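PDB 1TUO: putative phosphomannomutase from Thermus thermophilus, which probably acts as a magnesium-dependent phosphosugar mutase, possibly a phosphopentomutase, of the phosphohexose mutase family. Local coordinates for residues H33-R46 with E132-A146. Numbering follows the deposited sequence.
Sequences HRLAEAYGRHLLER and EAKAIEALVPEEARA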
# COMPACT_ATOMS: atom_id res chain seq x y z
N HIS A 33 -23.18 9.87 -5.61
CA HIS A 33 -24.40 9.17 -6.02
C HIS A 33 -24.37 8.80 -7.51
O HIS A 33 -24.92 7.79 -7.94
CB HIS A 33 -25.60 10.08 -5.73
CG HIS A 33 -26.02 9.91 -4.29
ND1 HIS A 33 -26.49 8.75 -3.79
CD2 HIS A 33 -25.97 10.85 -3.25
CE1 HIS A 33 -26.71 8.97 -2.48
NE2 HIS A 33 -26.41 10.22 -2.13
N ARG A 34 -23.71 9.59 -8.34
CA ARG A 34 -23.60 9.25 -9.75
C ARG A 34 -22.71 8.02 -9.87
O ARG A 34 -22.98 7.10 -10.65
CB ARG A 34 -22.99 10.41 -10.54
CG ARG A 34 -23.90 11.63 -10.66
CD ARG A 34 -23.17 12.81 -11.28
NE ARG A 34 -22.71 12.55 -12.64
CZ ARG A 34 -21.85 13.31 -13.30
NH1 ARG A 34 -21.34 14.40 -12.71
NH2 ARG A 34 -21.49 13.00 -14.54
N LEU A 35 -21.65 7.99 -9.06
CA LEU A 35 -20.73 6.85 -9.09
C LEU A 35 -21.45 5.60 -8.56
O LEU A 35 -21.26 4.50 -9.08
CB LEU A 35 -19.48 7.13 -8.25
CG LEU A 35 -18.43 6.02 -8.21
CD1 LEU A 35 -18.01 5.65 -9.63
CD2 LEU A 35 -17.22 6.50 -7.41
N ALA A 36 -22.27 5.78 -7.52
CA ALA A 36 -23.00 4.66 -6.94
C ALA A 36 -23.92 4.03 -7.98
O ALA A 36 -24.00 2.80 -8.08
CB ALA A 36 -23.81 5.12 -5.74
N GLU A 37 -24.60 4.87 -8.74
CA GLU A 37 -25.51 4.39 -9.78
C GLU A 37 -24.74 3.57 -10.82
O GLU A 37 -25.20 2.51 -11.26
CB GLU A 37 -26.20 5.57 -10.47
CG GLU A 37 -27.30 5.15 -11.44
CD GLU A 37 -28.56 4.66 -10.74
OE1 GLU A 37 -29.40 4.02 -11.41
OE2 GLU A 37 -28.72 4.92 -9.53
N ALA A 38 -23.58 4.08 -11.23
CA ALA A 38 -22.76 3.40 -12.22
C ALA A 38 -22.31 2.04 -11.71
O ALA A 38 -22.40 1.04 -12.42
CB ALA A 38 -21.54 4.25 -12.54
N TYR A 39 -21.81 2.02 -10.48
CA TYR A 39 -21.33 0.79 -9.87
C TYR A 39 -22.45 -0.23 -9.68
O TYR A 39 -22.27 -1.42 -9.96
CB TYR A 39 -20.67 1.12 -8.53
CG TYR A 39 -20.00 -0.05 -7.87
CD1 TYR A 39 -19.10 -0.86 -8.57
CD2 TYR A 39 -20.23 -0.34 -6.52
CE1 TYR A 39 -18.44 -1.92 -7.95
CE2 TYR A 39 -19.58 -1.39 -5.89
CZ TYR A 39 -18.69 -2.18 -6.61
OH TYR A 39 -18.04 -3.22 -5.98
N GLY A 40 -23.61 0.23 -9.22
CA GLY A 40 -24.73 -0.67 -9.01
C GLY A 40 -25.21 -1.28 -10.31
O GLY A 40 -25.48 -2.49 -10.38
N ARG A 41 -25.33 -0.46 -11.35
CA ARG A 41 -25.78 -0.95 -12.65
C ARG A 41 -24.79 -1.99 -13.16
O ARG A 41 -25.18 -3.02 -13.70
CB ARG A 41 -25.87 0.21 -13.66
CG ARG A 41 -26.92 1.25 -13.30
CD ARG A 41 -27.18 2.24 -14.44
NE ARG A 41 -28.09 3.31 -14.01
CZ ARG A 41 -28.66 4.18 -14.84
NH1 ARG A 41 -28.43 4.13 -16.14
NH2 ARG A 41 -29.47 5.12 -14.35
N HIS A 42 -23.51 -1.71 -12.96
CA HIS A 42 -22.46 -2.63 -13.38
C HIS A 42 -22.59 -3.98 -12.68
O HIS A 42 -22.49 -5.04 -13.32
CB HIS A 42 -21.09 -2.04 -13.08
CG HIS A 42 -19.97 -3.02 -13.21
ND1 HIS A 42 -19.57 -3.53 -14.43
CD2 HIS A 42 -19.14 -3.55 -12.29
CE1 HIS A 42 -18.54 -4.34 -14.25
NE2 HIS A 42 -18.26 -4.37 -12.96
N LEU A 43 -22.81 -3.95 -11.38
CA LEU A 43 -22.92 -5.18 -10.61
C LEU A 43 -24.19 -5.97 -10.92
O LEU A 43 -24.16 -7.20 -11.00
CB LEU A 43 -22.77 -4.99 -9.09
CG LEU A 43 -21.46 -4.72 -8.35
CD1 LEU A 43 -21.61 -4.45 -6.85
CD2 LEU A 43 -20.30 -5.71 -8.48
N LEU A 44 -25.30 -5.26 -11.11
CA LEU A 44 -26.57 -5.93 -11.41
C LEU A 44 -26.45 -6.66 -12.75
O LEU A 44 -27.01 -7.75 -12.92
CB LEU A 44 -27.70 -4.91 -11.47
CG LEU A 44 -28.16 -4.32 -10.13
CD1 LEU A 44 -29.11 -3.17 -10.39
CD2 LEU A 44 -28.84 -5.39 -9.29
N GLU A 45 -25.73 -6.05 -13.68
CA GLU A 45 -25.53 -6.63 -15.01
C GLU A 45 -24.75 -7.94 -14.93
O GLU A 45 -24.83 -8.78 -15.82
CB GLU A 45 -24.79 -5.63 -15.91
CG GLU A 45 -24.70 -6.01 -17.39
CD GLU A 45 -23.69 -7.11 -17.66
OE1 GLU A 45 -22.53 -6.97 -17.22
OE2 GLU A 45 -24.05 -8.11 -18.33
N ARG A 46 -24.01 -8.12 -13.84
CA ARG A 46 -23.21 -9.33 -13.66
C ARG A 46 -23.84 -10.31 -12.68
O ARG A 46 -23.18 -11.25 -12.24
CB ARG A 46 -21.80 -8.98 -13.20
CG ARG A 46 -20.94 -8.29 -14.24
CD ARG A 46 -19.50 -8.21 -13.75
NE ARG A 46 -18.61 -7.58 -14.72
CZ ARG A 46 -17.40 -7.85 -14.20
NH1 ARG A 46 -17.57 -8.15 -12.93
NH2 ARG A 46 -16.18 -7.58 -14.67
N GLU A 132 -12.58 -3.65 -15.83
CA GLU A 132 -13.75 -3.44 -14.98
C GLU A 132 -13.89 -1.96 -14.63
O GLU A 132 -15.00 -1.42 -14.55
CB GLU A 132 -13.62 -4.30 -13.71
CG GLU A 132 -14.76 -4.14 -12.73
CD GLU A 132 -14.98 -5.38 -11.88
OE1 GLU A 132 -13.99 -6.06 -11.55
OE2 GLU A 132 -16.14 -5.66 -11.53
N ALA A 133 -12.75 -1.30 -14.42
CA ALA A 133 -12.74 0.13 -14.10
C ALA A 133 -13.38 0.92 -15.24
O ALA A 133 -14.18 1.83 -15.02
CB ALA A 133 -11.32 0.60 -13.88
N LYS A 134 -13.03 0.56 -16.46
CA LYS A 134 -13.56 1.24 -17.63
C LYS A 134 -15.06 1.01 -17.77
O LYS A 134 -15.80 1.91 -18.14
CB LYS A 134 -12.85 0.74 -18.90
CG LYS A 134 -11.43 1.28 -19.06
CD LYS A 134 -11.45 2.80 -19.19
CE LYS A 134 -10.05 3.37 -19.44
NZ LYS A 134 -10.09 4.85 -19.61
N ALA A 135 -15.50 -0.21 -17.45
CA ALA A 135 -16.91 -0.55 -17.55
C ALA A 135 -17.76 0.30 -16.60
O ALA A 135 -18.83 0.78 -16.96
CB ALA A 135 -17.10 -2.03 -17.25
N ILE A 136 -17.27 0.48 -15.38
CA ILE A 136 -17.99 1.27 -14.39
C ILE A 136 -18.02 2.75 -14.82
O ILE A 136 -19.05 3.41 -14.74
CB ILE A 136 -17.32 1.14 -12.99
CG1 ILE A 136 -17.47 -0.31 -12.50
CG2 ILE A 136 -17.96 2.09 -12.01
CD1 ILE A 136 -16.58 -0.65 -11.30
N GLU A 137 -16.88 3.24 -15.29
CA GLU A 137 -16.77 4.63 -15.72
C GLU A 137 -17.76 4.94 -16.84
O GLU A 137 -18.39 6.00 -16.87
CB GLU A 137 -15.35 4.91 -16.23
CG GLU A 137 -15.12 6.35 -16.67
CD GLU A 137 -13.78 6.53 -17.36
OE1 GLU A 137 -13.06 7.49 -17.02
OE2 GLU A 137 -13.44 5.71 -18.24
N ALA A 138 -17.90 3.99 -17.76
CA ALA A 138 -18.80 4.16 -18.89
C ALA A 138 -20.26 4.30 -18.47
O ALA A 138 -21.06 4.92 -19.19
CB ALA A 138 -18.65 2.98 -19.86
N LEU A 139 -20.61 3.74 -17.32
CA LEU A 139 -21.99 3.78 -16.83
C LEU A 139 -22.36 4.97 -15.94
O LEU A 139 -23.48 5.02 -15.43
CB LEU A 139 -22.30 2.48 -16.09
CG LEU A 139 -22.32 1.22 -16.96
CD1 LEU A 139 -22.37 -0.01 -16.07
CD2 LEU A 139 -23.53 1.27 -17.89
N VAL A 140 -21.44 5.91 -15.74
CA VAL A 140 -21.75 7.06 -14.90
C VAL A 140 -22.80 7.93 -15.59
O VAL A 140 -22.57 8.43 -16.69
CB VAL A 140 -20.49 7.92 -14.63
CG1 VAL A 140 -20.87 9.17 -13.84
CG2 VAL A 140 -19.47 7.10 -13.83
N PRO A 141 -23.96 8.12 -14.95
CA PRO A 141 -25.03 8.94 -15.53
C PRO A 141 -24.75 10.43 -15.35
O PRO A 141 -23.97 10.81 -14.48
CB PRO A 141 -26.25 8.50 -14.73
CG PRO A 141 -25.66 8.30 -13.36
CD PRO A 141 -24.37 7.56 -13.65
N GLU A 142 -25.38 11.26 -16.17
CA GLU A 142 -25.17 12.70 -16.07
C GLU A 142 -25.77 13.20 -14.77
O GLU A 142 -25.24 14.12 -14.14
CB GLU A 142 -25.84 13.41 -17.24
CG GLU A 142 -25.16 13.16 -18.57
CD GLU A 142 -23.72 13.63 -18.58
OE1 GLU A 142 -23.50 14.86 -18.44
OE2 GLU A 142 -22.81 12.79 -18.72
N GLU A 143 -26.86 12.56 -14.36
CA GLU A 143 -27.55 12.95 -13.14
C GLU A 143 -27.98 11.71 -12.36
O GLU A 143 -28.30 10.67 -12.95
CB GLU A 143 -28.76 13.80 -13.52
CG GLU A 143 -29.47 14.45 -12.35
CD GLU A 143 -30.20 15.46 -13.20
OE1 GLU A 143 -29.78 16.45 -13.79
OE2 GLU A 143 -31.29 14.96 -13.44
N ALA A 144 -27.99 11.83 -11.04
CA ALA A 144 -28.39 10.73 -10.18
C ALA A 144 -29.17 11.25 -8.97
O ALA A 144 -29.14 12.44 -8.66
CB ALA A 144 -27.16 9.95 -9.71
N ARG A 145 -29.87 10.34 -8.30
CA ARG A 145 -30.66 10.68 -7.13
C ARG A 145 -30.03 10.10 -5.87
O ARG A 145 -29.28 9.14 -5.91
CB ARG A 145 -32.07 10.12 -7.32
CG ARG A 145 -32.46 10.02 -8.80
CD ARG A 145 -33.61 9.03 -9.02
NE ARG A 145 -34.38 9.40 -10.21
CZ ARG A 145 -35.53 8.74 -10.43
NH1 ARG A 145 -35.59 7.80 -9.50
NH2 ARG A 145 -36.44 8.77 -11.41
N ALA A 146 -30.33 10.71 -4.72
CA ALA A 146 -29.77 10.24 -3.45
C ALA A 146 -30.61 9.09 -2.91
O ALA A 146 -31.25 9.21 -1.86
CB ALA A 146 -29.72 11.39 -2.45
O HOH W 1 -14.63 -8.64 -11.48
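H33 begins the contact: A146 CA packs over the centre of its imidazole in a CH-pi contact, while ND1 is hydrogen-bonded to H71 of helix 61-75. Helices 29-45 and 130-138 pack here within the first alpha/beta/alpha domain of the phosphohexomutase fold, the short segments crossing at 119° with axes 8.4 Å apart, and the chain beyond A138 continues along the first helix toward its N-terminal part. R34 binds the backbone of this extension. Its chain bends at chi3, bringing NE to P141 O at 2.8 Å, in both the guanidinium and the carbonyl planes; NH2 adds a weak bond to the same oxygen, E142 O lies over one guanidinium face, and NH1 reaches A10 O. A38, small enough for close approach, brings CB to 3.4 Å from I136 O and also touches L139 and V140. I136 is a knob in the hole formed by L35, A38, Y39 and H42, with CD1 at the edge of the Y39 ring and CG1 over one face of the H42 imidazole. With chi1 of H42 at 168°, CG points away from the backbone N and the ring reaches across to E132, where NE2 gives a nearly straight bond of 2.9 Å to the anti lone pair of OE2. Finally R46 turns a guanidinium face to E132 in a charge-only salt bridge, NH1 lying 3.2 Å from that same OE2, which sits well out of the guanidinium plane.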